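Local coordinates for protein aminoglycoside N(3)-acetyltransferase (PDB 6NP3) that probably confers aminoglycoside resistance by transferring an acetyl group from acetyl-CoA to the 3-amino group of 2-deoxystreptamine antibiotics such as gentamicin, at residues 21-32 with 150-161; 39-47 with 101-109. One frame throughout, in Å; residues are numbered along the deposited sequence. Where two conformers were deposited one is given.

Contact 1: 21-32 with 150-161; sequences DMVMPHVSLRAV and FLAHAGKILSIG
M24 and M22 both reach the ring of F150, from different directions, and pack closely on it. The M24 sulfur sits over one face, SD 4.4 Å from the F150 ring centroid, while its CB presses on F150 CZ. M22 comes in at the rim instead: with its chain bent at chi2 (76°), SD is wedged between the edges of two rings, F150 and H153, 3.6 Å from H153 CD2. H153 NE2 is hydrogen-bonded to D127, a magnesium ligand in another structure of this protein. Alongside this cluster, strands 22-27 and 156-160 run parallel as neighbours in the central mixed sheet, joined by six backbone hydrogen bonds from K156 N to M22 O through S28 N to I160 O. On the sheet face carrying V23, P25 and V27, V23 CG1 lies 3.5 Å from L158 CB, and I160 CG2 is pushed tightly against V32 CG2, also at 3.5 Å. The other face carries H26, whose ring edge meets I157 CG2 at CD2. The strand then leads into S28, the N-cap of helix 29-32; H26 to R30 are seen to bind CoA and acetyl-CoA in other structures of this protein. Beside D21 the contact turns polar and hydrated. There K156, fully extended beyond CG, brings NZ to 2.8 Å from D21 OD2, a salt bridge that meets the carboxylate from above its plane; OD2 also accepts from R18 N, and a water links NZ to D21 OD1. A second water joins M22 N to A154 O.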
loop_
_atom_site.group_PDB
_atom_site.type_symbol
_atom_site.label_atom_id
_atom_site.label_comp_id
_atom_site.label_asym_id
_atom_site.label_seq_id
_atom_site.Cartn_x
_atom_site.Cartn_y
_atom_site.Cartn_z
ATOM N N ASP A 21 3.218 17.352 3.455
ATOM C CA ASP A 21 3.663 15.996 3.724
ATOM C C ASP A 21 3.262 15.043 2.594
ATOM O O ASP A 21 2.300 15.257 1.854
ATOM C CB ASP A 21 3.050 15.483 5.032
ATOM C CG ASP A 21 3.747 15.993 6.292
ATOM O OD1 ASP A 21 4.763 16.691 6.207
ATOM O OD2 ASP A 21 3.263 15.622 7.392
ATOM N N MET A 22 3.994 13.929 2.555
ATOM C CA MET A 22 3.782 12.784 1.672
ATOM C C MET A 22 3.291 11.662 2.591
ATOM O O MET A 22 4.075 11.138 3.395
ATOM C CB MET A 22 5.136 12.414 1.060
ATOM C CG MET A 22 5.214 11.046 0.372
ATOM S SD MET A 22 4.465 10.912 -1.229
ATOM C CE MET A 22 2.814 10.376 -0.804
ATOM N N VAL A 23 2.011 11.293 2.489
ATOM C CA VAL A 23 1.373 10.383 3.445
ATOM C C VAL A 23 0.793 9.167 2.729
ATOM O O VAL A 23 0.092 9.304 1.717
ATOM C CB VAL A 23 0.280 11.108 4.251
ATOM C CG1 VAL A 23 -0.507 10.154 5.129
ATOM C CG2 VAL A 23 0.895 12.221 5.053
ATOM N N MET A 24 1.049 7.978 3.296
ATOM C CA MET A 24 0.457 6.726 2.832
ATOM C C MET A 24 -0.456 6.223 3.938
ATOM O O MET A 24 0.038 5.784 4.997
ATOM C CB MET A 24 1.540 5.692 2.532
ATOM C CG MET A 24 0.988 4.378 2.037
ATOM S SD MET A 24 2.277 3.362 1.336
ATOM C CE MET A 24 1.284 2.095 0.598
ATOM N N PRO A 25 -1.764 6.245 3.745
ATOM C CA PRO A 25 -2.679 5.811 4.798
ATOM C C PRO A 25 -3.023 4.330 4.711
ATOM O O PRO A 25 -3.123 3.733 3.639
ATOM C CB PRO A 25 -3.929 6.671 4.542
ATOM C CG PRO A 25 -3.957 6.772 3.042
ATOM C CD PRO A 25 -2.485 6.861 2.611
ATOM N N HIS A 26 -3.282 3.779 5.890
ATOM C CA HIS A 26 -3.832 2.438 6.065
ATOM C C HIS A 26 -4.962 2.628 7.057
ATOM O O HIS A 26 -4.718 3.056 8.182
ATOM C CB HIS A 26 -2.809 1.431 6.619
ATOM C CG HIS A 26 -1.670 1.171 5.691
ATOM N ND1 HIS A 26 -1.834 0.502 4.503
ATOM C CD2 HIS A 26 -0.370 1.531 5.757
ATOM C CE1 HIS A 26 -0.669 0.444 3.879
ATOM N NE2 HIS A 26 0.231 1.056 4.618
ATOM N N VAL A 27 -6.188 2.318 6.661
ATOM C CA VAL A 27 -7.360 2.749 7.427
ATOM C C VAL A 27 -8.292 1.578 7.725
ATOM O O VAL A 27 -8.657 0.816 6.823
ATOM C CB VAL A 27 -8.144 3.836 6.664
ATOM C CG1 VAL A 27 -9.354 4.327 7.471
ATOM C CG2 VAL A 27 -7.233 4.975 6.268
ATOM N N SER A 28 -8.719 1.481 8.981
ATOM C CA SER A 28 -9.880 0.683 9.364
ATOM C C SER A 28 -11.072 1.625 9.561
ATOM O O SER A 28 -11.162 2.336 10.570
ATOM C CB SER A 28 -9.598 -0.076 10.654
ATOM O OG SER A 28 -10.812 -0.620 11.170
ATOM N N LEU A 29 -12.001 1.625 8.608
ATOM C CA LEU A 29 -13.145 2.527 8.724
ATOM C C LEU A 29 -14.055 2.151 9.889
ATOM O O LEU A 29 -14.701 3.030 10.470
ATOM C CB LEU A 29 -13.913 2.592 7.407
ATOM C CG LEU A 29 -13.196 3.348 6.283
ATOM C CD1 LEU A 29 -13.853 3.106 4.939
ATOM C CD2 LEU A 29 -13.136 4.853 6.580
ATOM N N ARG A 30 -14.107 0.868 10.257
ATOM C CA ARG A 30 -14.885 0.456 11.425
ATOM C C ARG A 30 -14.345 1.102 12.695
ATOM O O ARG A 30 -15.116 1.501 13.578
ATOM C CB ARG A 30 -14.862 -1.074 11.540
ATOM C CG ARG A 30 -15.950 -1.673 12.437
ATOM C CD ARG A 30 -16.045 -3.203 12.343
ATOM N NE ARG A 30 -15.474 -3.766 11.120
ATOM C CZ ARG A 30 -16.104 -3.848 9.952
ATOM N NH1 ARG A 30 -17.343 -3.395 9.821
ATOM N NH2 ARG A 30 -15.483 -4.378 8.908
ATOM N N ALA A 31 -13.023 1.223 12.804
ATOM C CA ALA A 31 -12.442 1.855 13.977
ATOM C C ALA A 31 -12.675 3.361 13.973
ATOM O O ALA A 31 -12.842 3.968 15.037
ATOM C CB ALA A 31 -10.942 1.595 14.025
ATOM N N VAL A 32 -12.703 3.976 12.789
ATOM C CA VAL A 32 -12.911 5.420 12.704
ATOM C C VAL A 32 -14.301 5.799 13.198
ATOM O O VAL A 32 -14.475 6.808 13.898
ATOM C CB VAL A 32 -12.662 5.904 11.263
ATOM C CG1 VAL A 32 -13.115 7.347 11.094
ATOM C CG2 VAL A 32 -11.194 5.741 10.895
ATOM N N PHE A 150 8.324 6.719 -2.754
ATOM C CA PHE A 150 7.744 7.216 -1.503
ATOM C C PHE A 150 8.787 7.273 -0.398
ATOM O O PHE A 150 8.847 8.239 0.362
ATOM C CB PHE A 150 6.591 6.260 -1.155
ATOM C CG PHE A 150 6.012 6.392 0.223
ATOM C CD1 PHE A 150 5.165 7.420 0.531
ATOM C CD2 PHE A 150 6.247 5.429 1.173
ATOM C CE1 PHE A 150 4.619 7.523 1.764
ATOM C CE2 PHE A 150 5.669 5.547 2.427
ATOM C CZ PHE A 150 4.860 6.590 2.699
ATOM N N LEU A 151 9.616 6.228 -0.300
ATOM C CA LEU A 151 10.633 6.160 0.728
ATOM C C LEU A 151 11.725 7.180 0.488
ATOM O O LEU A 151 12.387 7.589 1.440
ATOM C CB LEU A 151 11.287 4.786 0.761
ATOM C CG LEU A 151 10.376 3.665 1.242
ATOM C CD1 LEU A 151 10.979 2.295 0.984
ATOM C CD2 LEU A 151 9.971 3.825 2.690
ATOM N N ALA A 152 11.913 7.628 -0.747
ATOM C CA ALA A 152 12.854 8.695 -1.062
ATOM C C ALA A 152 12.239 10.089 -0.938
ATOM O O ALA A 152 12.953 11.088 -1.116
ATOM C CB ALA A 152 13.420 8.477 -2.479
ATOM N N HIS A 153 10.946 10.180 -0.640
ATOM C CA HIS A 153 10.181 11.417 -0.697
ATOM C C HIS A 153 9.628 11.766 0.674
ATOM O O HIS A 153 8.544 12.330 0.797
ATOM C CB HIS A 153 9.052 11.264 -1.705
ATOM C CG HIS A 153 8.476 12.546 -2.212
ATOM N ND1 HIS A 153 9.217 13.681 -2.473
ATOM C CD2 HIS A 153 7.203 12.840 -2.549
ATOM C CE1 HIS A 153 8.417 14.618 -2.964
ATOM N NE2 HIS A 153 7.193 14.128 -3.024
ATOM N N ALA A 154 10.395 11.447 1.714
ATOM C CA ALA A 154 10.061 11.844 3.073
ATOM C C ALA A 154 8.740 11.228 3.508
ATOM O O ALA A 154 8.002 11.812 4.288
ATOM C CB ALA A 154 10.067 13.369 3.272
ATOM N N GLY A 155 8.421 10.041 3.000
ATOM C CA GLY A 155 7.101 9.492 3.225
ATOM C C GLY A 155 6.822 9.244 4.701
ATOM O O GLY A 155 7.702 8.809 5.460
ATOM N N LYS A 156 5.551 9.414 5.070
ATOM C CA LYS A 156 5.029 9.078 6.386
ATOM C C LYS A 156 3.911 8.070 6.203
ATOM O O LYS A 156 3.089 8.194 5.284
ATOM C CB LYS A 156 4.466 10.298 7.113
ATOM C CG LYS A 156 5.464 11.391 7.341
ATOM C CD LYS A 156 4.841 12.530 8.118
ATOM C CE LYS A 156 5.784 13.696 8.302
ATOM N NZ LYS A 156 5.189 14.779 9.180
ATOM N N ILE A 157 3.899 7.046 7.046
ATOM C CA ILE A 157 2.858 6.030 7.013
ATOM C C ILE A 157 1.839 6.376 8.088
ATOM O O ILE A 157 2.180 6.474 9.272
ATOM C CB ILE A 157 3.444 4.629 7.226
ATOM C CG1 ILE A 157 4.415 4.291 6.084
ATOM C CG2 ILE A 157 2.317 3.607 7.289
ATOM C CD1 ILE A 157 5.383 3.185 6.357
ATOM N N LEU A 158 0.580 6.543 7.691
ATOM C CA LEU A 158 -0.484 6.997 8.590
ATOM C C LEU A 158 -1.427 5.822 8.817
ATOM O O LEU A 158 -2.221 5.466 7.952
ATOM C CB LEU A 158 -1.208 8.175 7.956
ATOM C CG LEU A 158 -2.490 8.638 8.637
ATOM C CD1 LEU A 158 -2.251 8.998 10.080
ATOM C CD2 LEU A 158 -3.077 9.819 7.870
ATOM N N SER A 159 -1.285 5.191 9.963
ATOM C CA SER A 159 -2.077 4.027 10.310
ATOM C C SER A 159 -3.232 4.499 11.179
ATOM O O SER A 159 -3.013 5.007 12.282
ATOM C CB SER A 159 -1.240 3.000 11.069
ATOM O OG SER A 159 -2.056 1.924 11.531
ATOM N N ILE A 160 -4.447 4.335 10.671
ATOM C CA ILE A 160 -5.651 4.806 11.341
ATOM C C ILE A 160 -6.448 3.572 11.732
ATOM O O ILE A 160 -7.265 3.068 10.956
ATOM C CB ILE A 160 -6.452 5.766 10.442
ATOM C CG1 ILE A 160 -5.619 7.002 10.150
ATOM C CG2 ILE A 160 -7.769 6.129 11.096
ATOM C CD1 ILE A 160 -6.216 7.906 9.075
ATOM N N GLY A 161 -6.206 3.105 12.950
ATOM C CA GLY A 161 -6.819 1.908 13.473
ATOM C C GLY A 161 -6.394 0.616 12.817
ATOM O O GLY A 161 -7.000 -0.427 13.085
HETATM O O HOH W 1 6.703 17.006 8.092
HETATM O O HOH W 2 6.154 13.906 4.497
#

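Contact 2: 39-47 with 101-109; sequences PQTLVDALI and INEFIRTYP
I47 sets its CD1 methyl over one face of the Y108 ring, shifted toward the rim near CZ, 3.4 Å from the ring centroid, a close CH-pi contact; P109 CD backs the opposite face. Y108 is swung across to the helix by a chi1 of -168°, CG lying opposite the backbone N. At the ring's edge stands the Q40 amide, NE2 3.8 Å from Y108 CD1, its plane turned only 16° from that of the ring. The same NE2 donates a nearly straight bond to D44 OD1 (2.9 Å), one helical turn on, which fixes the amide's rotation and leaves OE1 beside the edge of F104. P39 lies over a face of F104, its CB 3.8 Å from the ring centroid. The axes of segments 39-47 and 101-106 cross at -55°, 9.3 Å apart, as two helices on one side of the central sheet. Between the two aromatic contacts V43 fills the middle: CG2 slides past I101 CG1 in the opposite direction at 3.7 Å and also touches F104 CB and I105 CG1. I101 CD1 reaches further, to L42 CD2. No direct hydrogen bond crosses; waters link Q40 OE1 to F104 O and D44 OD1 to Y108 OH.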
loop_
_atom_site.group_PDB
_atom_site.type_symbol
_atom_site.label_atom_id
_atom_site.label_comp_id
_atom_site.label_asym_id
_atom_site.label_seq_id
_atom_site.Cartn_x
_atom_site.Cartn_y
_atom_site.Cartn_z
ATOM N N PRO A 39 -17.032 7.648 3.982
ATOM C CA PRO A 39 -15.563 7.628 3.824
ATOM C C PRO A 39 -14.989 8.832 3.113
ATOM O O PRO A 39 -13.849 9.226 3.406
ATOM C CB PRO A 39 -15.319 6.338 3.035
ATOM C CG PRO A 39 -16.451 5.428 3.473
ATOM C CD PRO A 39 -17.646 6.359 3.604
ATOM N N GLN A 40 -15.748 9.448 2.208
ATOM C CA GLN A 40 -15.232 10.626 1.519
ATOM C C GLN A 40 -14.824 11.715 2.503
ATOM O O GLN A 40 -13.941 12.524 2.203
ATOM C CB GLN A 40 -16.285 11.201 0.573
ATOM C CG GLN A 40 -15.725 12.321 -0.284
ATOM C CD GLN A 40 -14.695 11.798 -1.273
ATOM O OE1 GLN A 40 -14.879 10.741 -1.884
ATOM N NE2 GLN A 40 -13.610 12.533 -1.438
ATOM N N THR A 41 -15.499 11.790 3.657
ATOM C CA THR A 41 -15.140 12.785 4.670
ATOM C C THR A 41 -13.680 12.650 5.083
ATOM O O THR A 41 -12.962 13.647 5.217
ATOM C CB THR A 41 -16.064 12.650 5.886
ATOM O OG1 THR A 41 -17.417 12.857 5.458
ATOM C CG2 THR A 41 -15.704 13.656 6.978
ATOM N N LEU A 42 -13.223 11.419 5.284
ATOM C CA LEU A 42 -11.835 11.199 5.659
ATOM C C LEU A 42 -10.887 11.411 4.494
ATOM O O LEU A 42 -9.793 11.941 4.700
ATOM C CB LEU A 42 -11.687 9.808 6.248
ATOM C CG LEU A 42 -10.277 9.424 6.683
ATOM C CD1 LEU A 42 -9.660 10.372 7.643
ATOM C CD2 LEU A 42 -10.342 8.018 7.310
ATOM N N VAL A 43 -11.263 11.014 3.279
ATOM C CA VAL A 43 -10.438 11.347 2.117
ATOM C C VAL A 43 -10.255 12.862 2.018
ATOM O O VAL A 43 -9.138 13.367 1.829
ATOM C CB VAL A 43 -11.065 10.763 0.837
ATOM C CG1 VAL A 43 -10.315 11.217 -0.387
ATOM C CG2 VAL A 43 -11.100 9.271 0.889
ATOM N N ASP A 44 -11.359 13.616 2.120
ATOM C CA ASP A 44 -11.275 15.075 2.059
ATOM C C ASP A 44 -10.398 15.621 3.170
ATOM O O ASP A 44 -9.640 16.577 2.970
ATOM C CB ASP A 44 -12.668 15.711 2.145
ATOM C CG ASP A 44 -13.543 15.392 0.952
ATOM O OD1 ASP A 44 -13.027 15.058 -0.133
ATOM O OD2 ASP A 44 -14.779 15.523 1.090
ATOM N N ALA A 45 -10.516 15.059 4.366
ATOM C CA ALA A 45 -9.704 15.534 5.477
ATOM C C ALA A 45 -8.219 15.270 5.236
ATOM O O ALA A 45 -7.380 16.124 5.540
ATOM C CB ALA A 45 -10.145 14.838 6.760
ATOM N N LEU A 46 -7.873 14.095 4.703
ATOM C CA LEU A 46 -6.476 13.794 4.402
ATOM C C LEU A 46 -5.904 14.767 3.379
ATOM O O LEU A 46 -4.774 15.253 3.526
ATOM C CB LEU A 46 -6.359 12.359 3.887
ATOM C CG LEU A 46 -6.701 11.221 4.846
ATOM C CD1 LEU A 46 -6.842 9.913 4.108
ATOM C CD2 LEU A 46 -5.609 11.148 5.906
ATOM N N ILE A 47 -6.668 15.039 2.324
ATOM C CA ILE A 47 -6.234 15.960 1.289
ATOM C C ILE A 47 -6.051 17.353 1.859
ATOM O O ILE A 47 -5.073 18.038 1.546
ATOM C CB ILE A 47 -7.244 15.920 0.129
ATOM C CG1 ILE A 47 -7.190 14.554 -0.555
ATOM C CG2 ILE A 47 -7.001 17.042 -0.860
ATOM C CD1 ILE A 47 -8.285 14.326 -1.560
ATOM N N ILE A 101 -11.760 2.506 1.982
ATOM C CA ILE A 101 -11.442 3.878 1.624
ATOM C C ILE A 101 -10.744 3.949 0.276
ATOM O O ILE A 101 -10.776 4.992 -0.385
ATOM C CB ILE A 101 -10.601 4.530 2.738
ATOM C CG1 ILE A 101 -10.727 6.051 2.630
ATOM C CG2 ILE A 101 -9.129 4.121 2.651
ATOM C CD1 ILE A 101 -10.026 6.806 3.718
ATOM N N ASN A 102 -10.094 2.866 -0.156
ATOM C CA ASN A 102 -9.224 2.977 -1.320
ATOM C C ASN A 102 -10.000 3.244 -2.597
ATOM O O ASN A 102 -9.486 3.912 -3.497
ATOM C CB ASN A 102 -8.326 1.750 -1.414
ATOM C CG ASN A 102 -7.230 1.790 -0.407
ATOM O OD1 ASN A 102 -6.751 2.867 -0.043
ATOM N ND2 ASN A 102 -6.797 0.621 0.041
ATOM N N GLU A 103 -11.223 2.742 -2.706
ATOM C CA GLU A 103 -12.010 3.050 -3.896
ATOM C C GLU A 103 -12.371 4.527 -3.951
ATOM O O GLU A 103 -12.450 5.095 -5.042
ATOM C CB GLU A 103 -13.236 2.134 -3.936
ATOM C CG GLU A 103 -14.183 2.350 -5.110
ATOM C CD GLU A 103 -13.598 1.954 -6.455
ATOM O OE1 GLU A 103 -14.337 2.034 -7.468
ATOM O OE2 GLU A 103 -12.404 1.559 -6.530
ATOM N N PHE A 104 -12.559 5.164 -2.789
ATOM C CA PHE A 104 -12.799 6.601 -2.750
ATOM C C PHE A 104 -11.538 7.364 -3.123
ATOM O O PHE A 104 -11.603 8.363 -3.840
ATOM C CB PHE A 104 -13.283 7.032 -1.363
ATOM C CG PHE A 104 -14.641 6.503 -1.005
ATOM C CD1 PHE A 104 -14.787 5.238 -0.472
ATOM C CD2 PHE A 104 -15.777 7.260 -1.231
ATOM C CE1 PHE A 104 -16.040 4.734 -0.165
ATOM C CE2 PHE A 104 -17.026 6.771 -0.919
ATOM C CZ PHE A 104 -17.166 5.513 -0.387
ATOM N N ILE A 105 -10.375 6.926 -2.636
ATOM C CA ILE A 105 -9.129 7.579 -3.027
ATOM C C ILE A 105 -8.927 7.499 -4.537
ATOM O O ILE A 105 -8.637 8.495 -5.212
ATOM C CB ILE A 105 -7.944 6.964 -2.253
ATOM C CG1 ILE A 105 -8.065 7.276 -0.754
ATOM C CG2 ILE A 105 -6.626 7.486 -2.810
ATOM C CD1 ILE A 105 -6.978 6.657 0.112
ATOM N N ARG A 106 -9.034 6.298 -5.090
ATOM C CA ARG A 106 -8.644 6.139 -6.480
ATOM C C ARG A 106 -9.592 6.847 -7.446
ATOM O O ARG A 106 -9.169 7.218 -8.542
ATOM C CB ARG A 106 -8.461 4.661 -6.829
ATOM C CG ARG A 106 -9.733 3.888 -7.052
ATOM C CD ARG A 106 -10.025 3.698 -8.535
ATOM N NE ARG A 106 -11.291 3.007 -8.723
ATOM C CZ ARG A 106 -11.993 3.039 -9.843
ATOM N NH1 ARG A 106 -11.492 3.638 -10.909
ATOM N NH2 ARG A 106 -13.158 2.413 -9.904
ATOM N N THR A 107 -10.855 7.053 -7.070
ATOM C CA THR A 107 -11.799 7.794 -7.909
ATOM C C THR A 107 -11.774 9.304 -7.679
ATOM O O THR A 107 -12.545 10.034 -8.318
ATOM C CB THR A 107 -13.231 7.260 -7.709
ATOM O OG1 THR A 107 -13.594 7.335 -6.330
ATOM C CG2 THR A 107 -13.351 5.833 -8.222
ATOM N N TYR A 108 -10.930 9.795 -6.789
ATOM C CA TYR A 108 -10.861 11.230 -6.557
ATOM C C TYR A 108 -10.396 11.934 -7.827
ATOM O O TYR A 108 -9.479 11.464 -8.511
ATOM C CB TYR A 108 -9.877 11.515 -5.429
ATOM C CG TYR A 108 -9.951 12.924 -4.926
ATOM C CD1 TYR A 108 -10.975 13.299 -4.071
ATOM C CD2 TYR A 108 -9.013 13.878 -5.305
ATOM C CE1 TYR A 108 -11.077 14.582 -3.607
ATOM C CE2 TYR A 108 -9.106 15.174 -4.833
ATOM C CZ TYR A 108 -10.140 15.502 -3.983
ATOM O OH TYR A 108 -10.247 16.786 -3.506
ATOM N N PRO A 109 -10.990 13.069 -8.182
ATOM C CA PRO A 109 -10.567 13.736 -9.416
ATOM C C PRO A 109 -9.085 14.080 -9.396
ATOM O O PRO A 109 -8.567 14.637 -8.435
ATOM C CB PRO A 109 -11.446 14.989 -9.464
ATOM C CG PRO A 109 -12.625 14.651 -8.622
ATOM C CD PRO A 109 -12.099 13.772 -7.519
HETATM O O HOH W 3 -13.398 10.456 -4.130
HETATM O O HOH W 4 -11.524 17.167 -1.218
#

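In the fold
The two contacts touch, their centres 13 Å apart. Contact 1 joins strands 22-27 and 156-160 in the middle of the mixed sheet; contact 2 pairs two helices on the face carrying V27 and L158. Along the chain the order is 21-32, 39-47, 101-109, 150-161, so contact 2 is nested within the loop closed by contact 1. Helix 39-50 rests on the sheet, with L46 CD2 3.5 Å from L158 CD2. L29 bridges to both helices, its CD1 near P39 CG and I101 N. The helix pair thus packs against V27 and L29, part of the 26-30 segment seen to bind acetyl-CoA in other structures of this protein; gentamicin is about 14 Å from the I101 side chain at the nearest atoms.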